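Local coordinates for protein histidine acid phosphatase (Bifidobacterium longum subsp. infantis, PDB 6RXF) that probably removes phosphate groups from myo-inositol hexakisphosphate and 2,3-bisphosphoglycerate, at residues Leu414-Ser419 with Val472-Asn477; Ile137-Ser142 with Lys183-Asn188; Glu232-Asp237 with Ser426-Tyr431; Tyr266-Thr271 with Lys300-Glu305. The protein carries 1 engineered substitution. All blocks are in the same frame, centred on the assembly; numbering follows the deposited sequence.

Contact 1 (Leu414-Ser419 with Val472-Asn477)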
loop_
_atom_site.group_PDB
_atom_site.type_symbol
_atom_site.label_atom_id
_atom_site.label_comp_id
_atom_site.label_asym_id
_atom_site.label_seq_id
_atom_site.Cartn_x
_atom_site.Cartn_y
_atom_site.Cartn_z
ATOM N N LEU A 414 5.395 0.516 14.312
ATOM C CA LEU A 414 6.835 0.478 14.548
ATOM C C LEU A 414 7.453 1.864 14.645
ATOM O O LEU A 414 8.563 1.995 15.172
ATOM C CB LEU A 414 7.555 -0.287 13.434
ATOM C CG LEU A 414 7.069 -1.684 13.059
ATOM C CD1 LEU A 414 7.232 -1.906 11.561
ATOM C CD2 LEU A 414 7.840 -2.729 13.855
ATOM N N GLY A 415 6.778 2.890 14.141
ATOM C CA GLY A 415 7.376 4.209 14.095
ATOM C C GLY A 415 8.425 4.371 13.017
ATOM O O GLY A 415 9.449 5.028 13.247
ATOM N N LEU A 416 8.209 3.766 11.844
ATOM C CA LEU A 416 9.109 3.947 10.719
ATOM C C LEU A 416 9.163 5.422 10.321
ATOM O O LEU A 416 8.216 6.178 10.577
ATOM C CB LEU A 416 8.647 3.099 9.535
ATOM C CG LEU A 416 8.598 1.588 9.773
ATOM C CD1 LEU A 416 8.317 0.839 8.469
ATOM C CD2 LEU A 416 9.893 1.112 10.413
ATOM N N PRO A 417 10.263 5.854 9.702
ATOM C CA PRO A 417 10.364 7.251 9.263
ATOM C C PRO A 417 9.147 7.658 8.447
ATOM O O PRO A 417 8.711 6.938 7.543
ATOM C CB PRO A 417 11.641 7.265 8.415
ATOM C CG PRO A 417 12.462 6.137 8.940
ATOM C CD PRO A 417 11.477 5.079 9.372
ATOM N N GLY A 418 8.587 8.817 8.787
ATOM C CA GLY A 418 7.399 9.332 8.153
ATOM C C GLY A 418 6.124 9.096 8.934
ATOM O O GLY A 418 5.163 9.855 8.766
ATOM N N SER A 419 6.096 8.075 9.786
ATOM C CA SER A 419 4.909 7.721 10.557
ATOM C C SER A 419 5.140 7.906 12.052
ATOM O O SER A 419 4.751 7.064 12.865
ATOM C CB SER A 419 4.484 6.285 10.257
ATOM O OG SER A 419 4.227 6.105 8.871
ATOM N N VAL A 472 19.236 -8.258 14.390
ATOM C CA VAL A 472 18.271 -7.957 13.336
ATOM C C VAL A 472 18.593 -6.604 12.717
ATOM O O VAL A 472 18.906 -5.641 13.427
ATOM C CB VAL A 472 16.822 -7.962 13.875
ATOM C CG1 VAL A 472 15.819 -7.801 12.733
ATOM C CG2 VAL A 472 16.544 -9.230 14.669
ATOM N N ARG A 473 18.487 -6.529 11.395
ATOM C CA ARG A 473 18.642 -5.299 10.633
ATOM C C ARG A 473 17.426 -5.142 9.727
ATOM O O ARG A 473 16.897 -6.136 9.219
ATOM C CB ARG A 473 19.938 -5.334 9.808
ATOM C CG ARG A 473 20.204 -4.096 8.971
ATOM C CD ARG A 473 19.718 -4.260 7.533
ATOM N NE ARG A 473 20.195 -5.481 6.887
ATOM C CZ ARG A 473 21.409 -5.623 6.363
ATOM N NH1 ARG A 473 22.282 -4.628 6.428
ATOM N NH2 ARG A 473 21.755 -6.763 5.782
ATOM N N MET A 474 16.985 -3.901 9.514
ATOM C CA MET A 474 15.723 -3.643 8.833
ATOM C C MET A 474 15.925 -2.794 7.583
ATOM O O MET A 474 16.649 -1.793 7.614
ATOM C CB MET A 474 14.729 -2.956 9.768
ATOM C CG MET A 474 13.355 -2.725 9.148
ATOM S SD MET A 474 12.364 -1.599 10.144
ATOM C CE MET A 474 10.787 -2.425 10.191
ATOM N N LEU A 475 15.272 -3.203 6.495
ATOM C CA LEU A 475 15.165 -2.434 5.262
ATOM C C LEU A 475 13.717 -1.994 5.070
ATOM O O LEU A 475 12.793 -2.806 5.190
ATOM C CB LEU A 475 15.615 -3.252 4.044
ATOM C CG LEU A 475 17.028 -3.831 3.907
ATOM C CD1 LEU A 475 17.331 -4.126 2.438
ATOM C CD2 LEU A 475 18.062 -2.896 4.473
ATOM N N TYR A 476 13.528 -0.721 4.754
ATOM C CA TYR A 476 12.213 -0.136 4.511
ATOM C C TYR A 476 12.231 0.410 3.092
ATOM O O TYR A 476 12.960 1.366 2.806
ATOM C CB TYR A 476 11.914 0.965 5.529
ATOM C CG TYR A 476 10.560 1.627 5.399
ATOM C CD1 TYR A 476 10.338 2.886 5.936
ATOM C CD2 TYR A 476 9.503 0.991 4.754
ATOM C CE1 TYR A 476 9.111 3.499 5.832
ATOM C CE2 TYR A 476 8.261 1.598 4.647
ATOM C CZ TYR A 476 8.075 2.855 5.187
ATOM O OH TYR A 476 6.853 3.485 5.097
ATOM N N ASN A 477 11.434 -0.199 2.211
ATOM C CA ASN A 477 11.482 0.102 0.781
ATOM C C ASN A 477 12.913 -0.020 0.266
ATOM O O ASN A 477 13.384 0.795 -0.531
ATOM C CB ASN A 477 10.898 1.484 0.478
ATOM C CG ASN A 477 9.424 1.580 0.825
ATOM O OD1 ASN A 477 8.676 0.613 0.678
ATOM N ND2 ASN A 477 8.995 2.749 1.284
HETATM O O HOH W 1 6.684 5.178 7.799
#
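Just past the C-terminal end of helix 404-414, Leu416 packs on Tyr476 and Met474 of strand 471-476, part of the large mixed sheet of the histidine phosphatase fold. The clearest evidence is a CH-pi contact: Leu416 CD1 stands 3.6 Å from the centroid of the Tyr476 ring and 2° off its normal, hence squarely over one face. The other branch of the leucine turns to the sulfur end of Met474, with Leu416 CD2 at 3.7 Å from Met474 CE. Leu414 CD1 meets that same methyl, Met474 CE, at 3.8 Å. Met474 holds CG anti to its backbone N (chi1 -177°) and bends at its last torsion, which carries CE to both leucines. A Schellman motif presents these leucines: Gly415, with positive phi, is its C-prime residue, and Leu416 N bonds to Ala411 O. A type II turn follows, its Ser419 N bonded to Leu416 O at 3.0 Å. Pro417 O lies in the Tyr476 ring plane, 3.9 Å from Tyr476 CE1. A water, rather than any direct hydrogen bond, links the segments, donating to Pro417 O at 2.7 Å and to Tyr476 OH at 3.2 Å, while Ser419 OG is its third partner. A valine in place of Tyr476 would probably uncover Leu416 CD1 and deprive this water of a phenol partner. Tyr476 OH is also hydrogen-bonded to Val443 O, and Val450 of strand 449-457 touches Leu416, Met474 and Tyr476.

Contact 2 (Ile137-Ser142 with Lys183-Asn188). With ZN (zinc ion), chain H; ZN (zinc ion), chain I.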
loop_
_atom_site.group_PDB
_atom_site.type_symbol
_atom_site.label_atom_id
_atom_site.label_comp_id
_atom_site.label_asym_id
_atom_site.label_seq_id
_atom_site.Cartn_x
_atom_site.Cartn_y
_atom_site.Cartn_z
ATOM N N ILE A 137 11.219 -22.314 2.235
ATOM C CA ILE A 137 10.796 -20.935 2.039
ATOM C C ILE A 137 9.279 -20.897 2.097
ATOM O O ILE A 137 8.609 -21.705 1.444
ATOM C CB ILE A 137 11.304 -20.367 0.700
ATOM C CG1 ILE A 137 12.829 -20.404 0.641
ATOM C CG2 ILE A 137 10.815 -18.943 0.499
ATOM C CD1 ILE A 137 13.366 -20.044 -0.726
ATOM N N ALA A 138 8.741 -19.962 2.872
ATOM C CA ALA A 138 7.303 -19.834 3.072
ATOM C C ALA A 138 6.799 -18.593 2.345
ATOM O O ALA A 138 7.314 -17.491 2.560
ATOM C CB ALA A 138 6.967 -19.768 4.563
ATOM N N TYR A 139 5.802 -18.778 1.484
ATOM C CA TYR A 139 5.132 -17.689 0.784
ATOM C C TYR A 139 3.722 -17.552 1.339
ATOM O O TYR A 139 3.010 -18.553 1.481
ATOM C CB TYR A 139 5.067 -17.943 -0.727
ATOM C CG TYR A 139 6.392 -17.861 -1.451
ATOM C CD1 TYR A 139 6.960 -16.631 -1.767
ATOM C CD2 TYR A 139 7.061 -19.015 -1.848
ATOM C CE1 TYR A 139 8.168 -16.553 -2.437
ATOM C CE2 TYR A 139 8.266 -18.948 -2.527
ATOM C CZ TYR A 139 8.817 -17.715 -2.815
ATOM O OH TYR A 139 10.020 -17.639 -3.480
ATOM N N GLN A 140 3.321 -16.321 1.653
ATOM C CA GLN A 140 1.998 -16.064 2.198
ATOM C C GLN A 140 1.365 -14.859 1.522
ATOM O O GLN A 140 2.053 -13.944 1.059
ATOM C CB GLN A 140 2.046 -15.837 3.705
ATOM C CG GLN A 140 2.860 -16.878 4.447
ATOM C CD GLN A 140 2.525 -16.924 5.914
ATOM O OE1 GLN A 140 2.102 -15.923 6.500
ATOM N NE2 GLN A 140 2.689 -18.094 6.518
ATOM N N SER A 141 0.037 -14.869 1.480
ATOM C CA SER A 141 -0.737 -13.847 0.798
ATOM C C SER A 141 -1.988 -13.549 1.614
ATOM O O SER A 141 -2.371 -14.312 2.506
ATOM C CB SER A 141 -1.092 -14.295 -0.632
ATOM O OG SER A 141 -2.274 -13.680 -1.107
ATOM N N SER A 142 -2.610 -12.409 1.321
ATOM C CA SER A 142 -3.876 -12.094 1.972
ATOM C C SER A 142 -5.012 -12.952 1.441
ATOM O O SER A 142 -6.003 -13.160 2.148
ATOM C CB SER A 142 -4.213 -10.616 1.787
ATOM O OG SER A 142 -4.416 -10.317 0.416
ATOM N N LYS A 183 -0.611 -21.832 -6.151
ATOM C CA LYS A 183 -0.548 -23.073 -5.381
ATOM C C LYS A 183 0.508 -23.032 -4.282
ATOM O O LYS A 183 0.424 -23.816 -3.331
ATOM C CB LYS A 183 -0.279 -24.270 -6.316
ATOM C CG LYS A 183 1.182 -24.441 -6.828
ATOM C CD LYS A 183 1.771 -23.161 -7.454
ATOM C CE LYS A 183 3.123 -23.366 -8.123
ATOM N NZ LYS A 183 3.790 -22.057 -8.345
ATOM N N ASP A 184 1.492 -22.142 -4.388
ATOM C CA ASP A 184 2.588 -22.075 -3.430
ATOM C C ASP A 184 2.298 -21.181 -2.235
ATOM O O ASP A 184 3.076 -21.190 -1.275
ATOM C CB ASP A 184 3.860 -21.570 -4.118
ATOM C CG ASP A 184 4.591 -22.662 -4.859
ATOM O OD1 ASP A 184 4.413 -23.843 -4.494
ATOM O OD2 ASP A 184 5.350 -22.338 -5.795
ATOM N N PHE A 185 1.210 -20.416 -2.264
ATOM C CA PHE A 185 0.991 -19.338 -1.310
ATOM C C PHE A 185 -0.030 -19.745 -0.258
ATOM O O PHE A 185 -1.157 -20.124 -0.591
ATOM C CB PHE A 185 0.537 -18.070 -2.034
ATOM C CG PHE A 185 1.661 -17.330 -2.668
ATOM C CD1 PHE A 185 2.265 -17.823 -3.812
ATOM C CD2 PHE A 185 2.154 -16.166 -2.096
ATOM C CE1 PHE A 185 3.326 -17.161 -4.390
ATOM C CE2 PHE A 185 3.215 -15.495 -2.669
ATOM C CZ PHE A 185 3.805 -15.998 -3.816
ATOM N N GLN A 186 0.374 -19.667 1.005
ATOM C CA GLN A 186 -0.547 -19.868 2.111
ATOM C C GLN A 186 -1.385 -18.613 2.319
ATOM O O GLN A 186 -0.848 -17.503 2.382
ATOM C CB GLN A 186 0.227 -20.205 3.385
ATOM C CG GLN A 186 -0.598 -20.181 4.655
ATOM C CD GLN A 186 -1.440 -21.425 4.813
ATOM O OE1 GLN A 186 -1.392 -22.330 3.978
ATOM N NE2 GLN A 186 -2.214 -21.483 5.888
ATOM N N LYS A 187 -2.701 -18.786 2.412
ATOM C CA LYS A 187 -3.575 -17.681 2.776
ATOM C C LYS A 187 -3.461 -17.418 4.271
ATOM O O LYS A 187 -3.461 -18.352 5.076
ATOM C CB LYS A 187 -5.027 -17.986 2.401
ATOM C CG LYS A 187 -5.321 -17.811 0.920
ATOM C CD LYS A 187 -6.811 -17.889 0.621
ATOM C CE LYS A 187 -7.336 -19.307 0.796
ATOM N NZ LYS A 187 -8.716 -19.455 0.245
ATOM N N ASN A 188 -3.354 -16.141 4.639
ATOM C CA ASN A 188 -3.188 -15.746 6.040
ATOM C C ASN A 188 -3.871 -14.399 6.266
ATOM O O ASN A 188 -3.214 -13.358 6.383
ATOM C CB ASN A 188 -1.707 -15.685 6.409
ATOM C CG ASN A 188 -1.473 -15.793 7.898
ATOM O OD1 ASN A 188 -2.414 -15.942 8.680
ATOM N ND2 ASN A 188 -0.210 -15.721 8.302
HETATM ZN ZN ZN H . 3.875 -20.018 -6.783
HETATM ZN ZN ZN I . 6.135 -22.186 -7.520
HETATM O O HOH W 2 4.946 -21.493 1.126
HETATM O O HOH W 3 8.341 -22.466 -6.682
#
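Gln186 is gripped through both backbone polar atoms: its N bonds to Tyr139 O at 2.9 Å, and Ser141 N bonds to Gln186 O at 2.9 Å. Asn188 N continues the ladder to Ser141 O at 3.0 Å, giving the alternation of a parallel pair with Gln140 beside Gln186 and Ser141 beside Lys187. A side-chain bond extends it, Asn188 ND2 to Gln140 OE1 at 2.9 Å; Asn188 holds CG anti to its backbone N (chi1 -159°), which sends the amide toward Gln140. OE1 lies near the amide plane of Asn188, yet ND2 sits above the carbonyl plane of Gln140, and the two amide planes are 79° apart. Next to Phe185, Asp184 OD2 binds one zinc ion at 1.9 Å, with a water as a further ligand; Lys183 NZ is modelled as a ligand of this ion and of a second one, to which Glu155 also binds. Another water joins Tyr139 N to Asp184 O. The packing centres on Phe185, where Tyr139 CB stands 3.7 Å from the ring centroid, 13° off the normal. Gln140 O and the second zinc lie at the edge of this ring, in its plane. A serine in place of Phe185 would probably open a gap beneath Tyr139 CB. Strand 136-141 lies between strands 185-187 and 395-402, while Glu155 of helix 145-161 touches Tyr139 and Phe185 and Leu192 of helix 189-192 touches Gln140.

Contact 3 (Glu232-Asp237 with Ser426-Tyr431)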
loop_
_atom_site.group_PDB
_atom_site.type_symbol
_atom_site.label_atom_id
_atom_site.label_comp_id
_atom_site.label_asym_id
_atom_site.label_seq_id
_atom_site.Cartn_x
_atom_site.Cartn_y
_atom_site.Cartn_z
ATOM N N GLU A 232 -12.105 15.137 8.790
ATOM C CA GLU A 232 -12.350 14.886 7.372
ATOM C C GLU A 232 -13.361 15.872 6.797
ATOM O O GLU A 232 -13.225 16.296 5.642
ATOM C CB GLU A 232 -12.818 13.444 7.162
ATOM C CG GLU A 232 -11.716 12.395 7.349
ATOM C CD GLU A 232 -12.151 10.989 6.928
ATOM O OE1 GLU A 232 -13.331 10.812 6.549
ATOM O OE2 GLU A 232 -11.309 10.062 6.971
ATOM N N LYS A 233 -14.367 16.260 7.586
ATOM C CA LYS A 233 -15.288 17.301 7.145
ATOM C C LYS A 233 -14.581 18.648 7.005
ATOM O O LYS A 233 -14.855 19.403 6.064
ATOM C CB LYS A 233 -16.462 17.400 8.118
ATOM C CG LYS A 233 -17.520 18.414 7.712
ATOM C CD LYS A 233 -18.262 18.955 8.922
ATOM C CE LYS A 233 -18.446 20.460 8.826
ATOM N NZ LYS A 233 -17.151 21.169 8.620
ATOM N N THR A 234 -13.665 18.963 7.928
ATOM C CA THR A 234 -12.897 20.202 7.830
ATOM C C THR A 234 -12.043 20.234 6.568
ATOM O O THR A 234 -11.981 21.255 5.873
ATOM C CB THR A 234 -12.008 20.367 9.062
ATOM O OG1 THR A 234 -12.809 20.739 10.190
ATOM C CG2 THR A 234 -10.949 21.432 8.819
ATOM N N ILE A 235 -11.370 19.125 6.261
ATOM C CA ILE A 235 -10.499 19.079 5.092
ATOM C C ILE A 235 -11.321 19.056 3.810
ATOM O O ILE A 235 -10.945 19.670 2.803
ATOM C CB ILE A 235 -9.549 17.872 5.205
ATOM C CG1 ILE A 235 -8.608 18.080 6.396
ATOM C CG2 ILE A 235 -8.765 17.661 3.919
ATOM C CD1 ILE A 235 -7.554 17.018 6.553
ATOM N N GLY A 236 -12.474 18.382 3.834
ATOM C CA GLY A 236 -13.342 18.341 2.670
ATOM C C GLY A 236 -13.978 19.672 2.322
ATOM O O GLY A 236 -14.473 19.835 1.203
ATOM N N ASP A 237 -13.980 20.628 3.252
ATOM C CA ASP A 237 -14.498 21.964 2.983
ATOM C C ASP A 237 -13.403 23.027 2.986
ATOM O O ASP A 237 -13.712 24.225 3.009
ATOM C CB ASP A 237 -15.593 22.316 3.996
ATOM C CG ASP A 237 -16.566 23.353 3.463
ATOM O OD1 ASP A 237 -17.441 22.990 2.643
ATOM O OD2 ASP A 237 -16.451 24.533 3.858
ATOM N N SER A 426 -7.981 17.364 17.521
ATOM C CA SER A 426 -8.806 18.513 17.174
ATOM C C SER A 426 -9.462 18.258 15.828
ATOM O O SER A 426 -8.900 17.571 14.971
ATOM C CB SER A 426 -7.976 19.803 17.120
ATOM O OG SER A 426 -8.717 20.866 16.545
ATOM N N THR A 427 -10.656 18.823 15.650
ATOM C CA THR A 427 -11.350 18.751 14.371
ATOM C C THR A 427 -11.070 19.949 13.476
ATOM O O THR A 427 -11.526 19.962 12.327
ATOM C CB THR A 427 -12.864 18.630 14.581
ATOM O OG1 THR A 427 -13.340 19.772 15.302
ATOM C CG2 THR A 427 -13.200 17.375 15.362
ATOM N N THR A 428 -10.341 20.951 13.967
ATOM C CA THR A 428 -10.010 22.135 13.184
ATOM C C THR A 428 -8.516 22.335 12.971
ATOM O O THR A 428 -8.123 22.829 11.911
ATOM C CB THR A 428 -10.588 23.398 13.847
ATOM O OG1 THR A 428 -10.221 23.425 15.231
ATOM C CG2 THR A 428 -12.104 23.418 13.724
ATOM N N ASP A 429 -7.677 21.982 13.948
ATOM C CA ASP A 429 -6.220 22.019 13.790
ATOM C C ASP A 429 -5.774 20.648 13.283
ATOM O O ASP A 429 -5.329 19.777 14.034
ATOM C CB ASP A 429 -5.547 22.396 15.105
ATOM C CG ASP A 429 -4.085 22.763 14.935
ATOM O OD1 ASP A 429 -3.646 22.944 13.777
ATOM O OD2 ASP A 429 -3.378 22.865 15.962
ATOM N N VAL A 430 -5.888 20.468 11.973
ATOM C CA VAL A 430 -5.859 19.154 11.365
ATOM C C VAL A 430 -4.498 18.878 10.748
ATOM O O VAL A 430 -3.653 19.761 10.606
ATOM C CB VAL A 430 -6.976 18.998 10.307
ATOM C CG1 VAL A 430 -8.342 19.284 10.918
ATOM C CG2 VAL A 430 -6.706 19.926 9.133
ATOM N N TYR A 431 -4.282 17.623 10.355
ATOM C CA TYR A 431 -3.085 17.226 9.632
ATOM C C TYR A 431 -2.981 17.979 8.309
ATOM O O TYR A 431 -3.921 17.982 7.505
ATOM C CB TYR A 431 -3.119 15.716 9.398
ATOM C CG TYR A 431 -2.342 15.212 8.199
ATOM C CD1 TYR A 431 -1.005 14.858 8.323
ATOM C CD2 TYR A 431 -2.948 15.055 6.952
ATOM C CE1 TYR A 431 -0.283 14.382 7.247
ATOM C CE2 TYR A 431 -2.226 14.578 5.862
ATOM C CZ TYR A 431 -0.891 14.241 6.024
ATOM O OH TYR A 431 -0.140 13.769 4.971
#
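Thr234 and Ile235, in the last turn of helix 226-236, make the close part of the contact with the loop 426-431. The short bond runs from Thr234 OG1 to Thr427 O at 2.6 Å, with a C=O...donor angle of 161°, nearly head-on. OG1 is anti to the carbonyl carbon of Thr234 (chi1 -74°), beside the backbone N; Gly230 O, one turn back, is a second acceptor, so the single hydroxyl proton is probably shared between the two carbonyls. The Ile235 and Val430 side chains run antiparallel alongside each other, with Ile235 CG1 at 3.8 Å from Val430 CG2, and Thr234 CG2 meets Val430 CG1 at 4.0 Å. Ile235 CD1 goes on to Tyr431 O at 3.9 Å. Helix 342-361 covers this apolar side, its Trp351 and Ala355 touching Ile235 and its Tyr359 touching Val430. The loop itself is shaped by an ST turn and ST motif at Ser426, whose OG accepts from both Thr428 N and Asp429 N at 3.0 Å. Packing thins out toward Thr428, whose CG2 is 4.5 Å from Thr234 OG1. Thr428 and Asp429 are exposed, their CB atoms directed away. Glu232, a zinc ligand with Glu356 and Glu360, also faces away from the loop.

Contact 4 (Tyr266-Thr271 with Lys300-Glu305). With ZN (zinc ion), chain F.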
loop_
_atom_site.group_PDB
_atom_site.type_symbol
_atom_site.label_atom_id
_atom_site.label_comp_id
_atom_site.label_asym_id
_atom_site.label_seq_id
_atom_site.Cartn_x
_atom_site.Cartn_y
_atom_site.Cartn_z
ATOM N N TYR A 266 -26.274 21.056 -10.963
ATOM C CA TYR A 266 -25.901 19.817 -11.629
ATOM C C TYR A 266 -25.617 18.739 -10.595
ATOM O O TYR A 266 -25.159 19.027 -9.485
ATOM C CB TYR A 266 -24.657 19.994 -12.494
ATOM C CG TYR A 266 -24.898 20.662 -13.815
ATOM C CD1 TYR A 266 -25.942 20.263 -14.636
ATOM C CD2 TYR A 266 -24.077 21.692 -14.245
ATOM C CE1 TYR A 266 -26.161 20.871 -15.852
ATOM C CE2 TYR A 266 -24.288 22.309 -15.457
ATOM C CZ TYR A 266 -25.329 21.893 -16.258
ATOM O OH TYR A 266 -25.541 22.507 -17.472
ATOM N N LYS A 267 -25.884 17.493 -10.978
ATOM C CA LYS A 267 -25.523 16.348 -10.153
ATOM C C LYS A 267 -25.564 15.077 -10.988
ATOM O O LYS A 267 -26.527 14.844 -11.725
ATOM C CB LYS A 267 -26.455 16.223 -8.949
ATOM C CG LYS A 267 -26.180 14.998 -8.095
ATOM C CD LYS A 267 -27.151 14.914 -6.931
ATOM C CE LYS A 267 -26.616 15.651 -5.711
ATOM N NZ LYS A 267 -25.766 14.783 -4.858
ATOM N N TRP A 268 -24.523 14.256 -10.889
ATOM C CA TRP A 268 -24.404 13.041 -11.682
ATOM C C TRP A 268 -24.237 11.843 -10.763
ATOM O O TRP A 268 -23.385 11.856 -9.869
ATOM C CB TRP A 268 -23.218 13.125 -12.640
ATOM C CG TRP A 268 -23.343 14.228 -13.633
ATOM C CD1 TRP A 268 -23.978 14.176 -14.835
ATOM C CD2 TRP A 268 -22.814 15.551 -13.512
ATOM N NE1 TRP A 268 -23.878 15.387 -15.473
ATOM C CE2 TRP A 268 -23.171 16.250 -14.679
ATOM C CE3 TRP A 268 -22.069 16.211 -12.531
ATOM C CZ2 TRP A 268 -22.808 17.578 -14.895
ATOM C CZ3 TRP A 268 -21.712 17.527 -12.744
ATOM C CH2 TRP A 268 -22.077 18.196 -13.918
ATOM N N TYR A 269 -25.045 10.813 -10.986
ATOM C CA TYR A 269 -24.896 9.541 -10.302
ATOM C C TYR A 269 -24.237 8.528 -11.233
ATOM O O TYR A 269 -24.228 8.683 -12.457
ATOM C CB TYR A 269 -26.251 9.021 -9.814
ATOM C CG TYR A 269 -26.766 9.710 -8.565
ATOM C CD1 TYR A 269 -27.558 10.846 -8.652
ATOM C CD2 TYR A 269 -26.467 9.215 -7.298
ATOM C CE1 TYR A 269 -28.038 11.475 -7.514
ATOM C CE2 TYR A 269 -26.945 9.840 -6.151
ATOM C CZ TYR A 269 -27.728 10.969 -6.269
ATOM O OH TYR A 269 -28.206 11.592 -5.139
ATOM N N ASN A 270 -23.662 7.489 -10.633
ATOM C CA ASN A 270 -22.941 6.474 -11.398
ATOM C C ASN A 270 -23.920 5.462 -12.001
ATOM O O ASN A 270 -23.857 4.255 -11.768
ATOM C CB ASN A 270 -21.898 5.788 -10.529
ATOM C CG ASN A 270 -20.907 5.000 -11.350
ATOM O OD1 ASN A 270 -20.953 5.032 -12.578
ATOM N ND2 ASN A 270 -20.005 4.295 -10.686
ATOM N N THR A 271 -24.841 5.992 -12.790
ATOM C CA THR A 271 -25.851 5.218 -13.488
ATOM C C THR A 271 -25.722 5.479 -14.982
ATOM O O THR A 271 -24.899 6.281 -15.426
ATOM C CB THR A 271 -27.256 5.574 -13.002
ATOM O OG1 THR A 271 -27.619 6.862 -13.515
ATOM C CG2 THR A 271 -27.308 5.603 -11.486
ATOM N N LYS A 300 -22.495 6.208 -5.893
ATOM C CA LYS A 300 -21.409 7.145 -6.136
ATOM C C LYS A 300 -21.858 8.268 -7.062
ATOM O O LYS A 300 -22.526 8.041 -8.075
ATOM C CB LYS A 300 -20.203 6.412 -6.712
ATOM C CG LYS A 300 -19.106 6.119 -5.692
ATOM C CD LYS A 300 -19.629 5.373 -4.480
ATOM C CE LYS A 300 -18.490 4.785 -3.667
ATOM N NZ LYS A 300 -18.966 3.541 -2.991
ATOM N N LYS A 301 -21.492 9.492 -6.695
ATOM C CA LYS A 301 -22.010 10.657 -7.386
ATOM C C LYS A 301 -20.938 11.735 -7.476
ATOM O O LYS A 301 -19.905 11.680 -6.805
ATOM C CB LYS A 301 -23.262 11.192 -6.679
ATOM C CG LYS A 301 -22.971 12.066 -5.475
ATOM C CD LYS A 301 -24.128 12.081 -4.491
ATOM C CE LYS A 301 -24.050 10.927 -3.519
ATOM N NZ LYS A 301 -25.098 11.054 -2.476
ATOM N N ILE A 302 -21.196 12.709 -8.341
ATOM C CA ILE A 302 -20.451 13.962 -8.411
ATOM C C ILE A 302 -21.446 15.073 -8.086
ATOM O O ILE A 302 -22.365 15.326 -8.880
ATOM C CB ILE A 302 -19.817 14.179 -9.797
ATOM C CG1 ILE A 302 -18.709 13.167 -10.090
ATOM C CG2 ILE A 302 -19.302 15.614 -9.932
ATOM C CD1 ILE A 302 -18.068 13.359 -11.472
ATOM N N LYS A 303 -21.277 15.732 -6.924
ATOM C CA LYS A 303 -22.155 16.834 -6.536
ATOM C C LYS A 303 -21.454 18.200 -6.544
ATOM O O LYS A 303 -22.130 19.241 -6.482
ATOM C CB LYS A 303 -22.777 16.597 -5.147
ATOM C CG LYS A 303 -21.905 16.446 -3.930
ATOM C CD LYS A 303 -21.634 15.041 -3.456
ATOM C CE LYS A 303 -20.560 15.005 -2.321
ATOM N NZ LYS A 303 -20.158 13.617 -1.948
ATOM N N SER A 304 -20.119 18.241 -6.619
ATOM C CA SER A 304 -19.404 19.504 -6.475
ATOM C C SER A 304 -18.204 19.530 -7.411
ATOM O O SER A 304 -17.832 18.521 -8.015
ATOM C CB SER A 304 -18.949 19.723 -5.033
ATOM O OG SER A 304 -18.095 18.662 -4.629
ATOM N N GLU A 305 -17.605 20.716 -7.519
ATOM C CA GLU A 305 -16.318 20.851 -8.197
ATOM C C GLU A 305 -15.245 19.995 -7.538
ATOM O O GLU A 305 -14.368 19.457 -8.225
ATOM C CB GLU A 305 -15.872 22.314 -8.199
ATOM C CG GLU A 305 -16.494 23.147 -9.289
ATOM C CD GLU A 305 -15.846 24.510 -9.400
ATOM O OE1 GLU A 305 -15.286 24.987 -8.391
ATOM O OE2 GLU A 305 -15.894 25.103 -10.499
HETATM ZN ZN ZN F . -15.923 27.223 -9.519
#
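Backbone bonds join Trp268 to Ile302 in both directions, as in an antiparallel hydrogen-bonded pair: Trp268 N to Ile302 O at 3.1 Å and Ile302 N to Trp268 O at 2.8 Å. A third, more bent bond runs from Asn270 N to Lys300 O at 2.9 Å, with 133° at the hydrogen. Asn270 is also the centre of an inverse gamma turn, closed by Thr271 N to Tyr269 O. Apolar packing occupies the face of Trp268 and Ile302, where Trp268 CE3 meets Ile302 CG2 at 3.8 Å and helix 59-73 covers both through Met66 and Leu62; Trp268 NE1 is hydrogen-bonded to Thr69 OG1. On the face of Tyr269 and Lys301, the contact is CH-pi: Lys301 CB lies 4.1 Å from the centroid of the Tyr269 ring, 24° off its normal and offset from its centre. Charge forms the third group. Lys267 bends at its last two torsions (chi4 -88°) and brings NZ to 4.5 Å from Lys301 NZ. Past the strand, Ser304 caps helix 305-321 and both carboxylate oxygens of Glu305 bind zinc, with His246 and Glu262. The chemistry is therefore two-sided, with one buried apolar face and a cluster of lysines whose like charges would probably repel mildly.

How the contacts relate
From the N terminus, contact 2 comes first and is complete by Asn188: it closes a loop containing helix 145-161 and adds strand 185-187 to the large mixed sheet. Contact 3 opens next at Glu232 and spans almost 200 residues, joining helix 226-236 to the loop after helix 404-414. Within that span contact 4 opens and closes, pairing strands 268-269 and 301-302 around the region of the Cys282-Cys295 disulfide. Contact 1 opens at Leu414 before contact 3 ends at Tyr431, and closes on strand 471-476, so these two cross. Contacts 1 and 2 reach the same sheet, their centres 23 Å apart, whereas contact 4 forms its own two-stranded sheet, its centre 23 Å from that of contact 3.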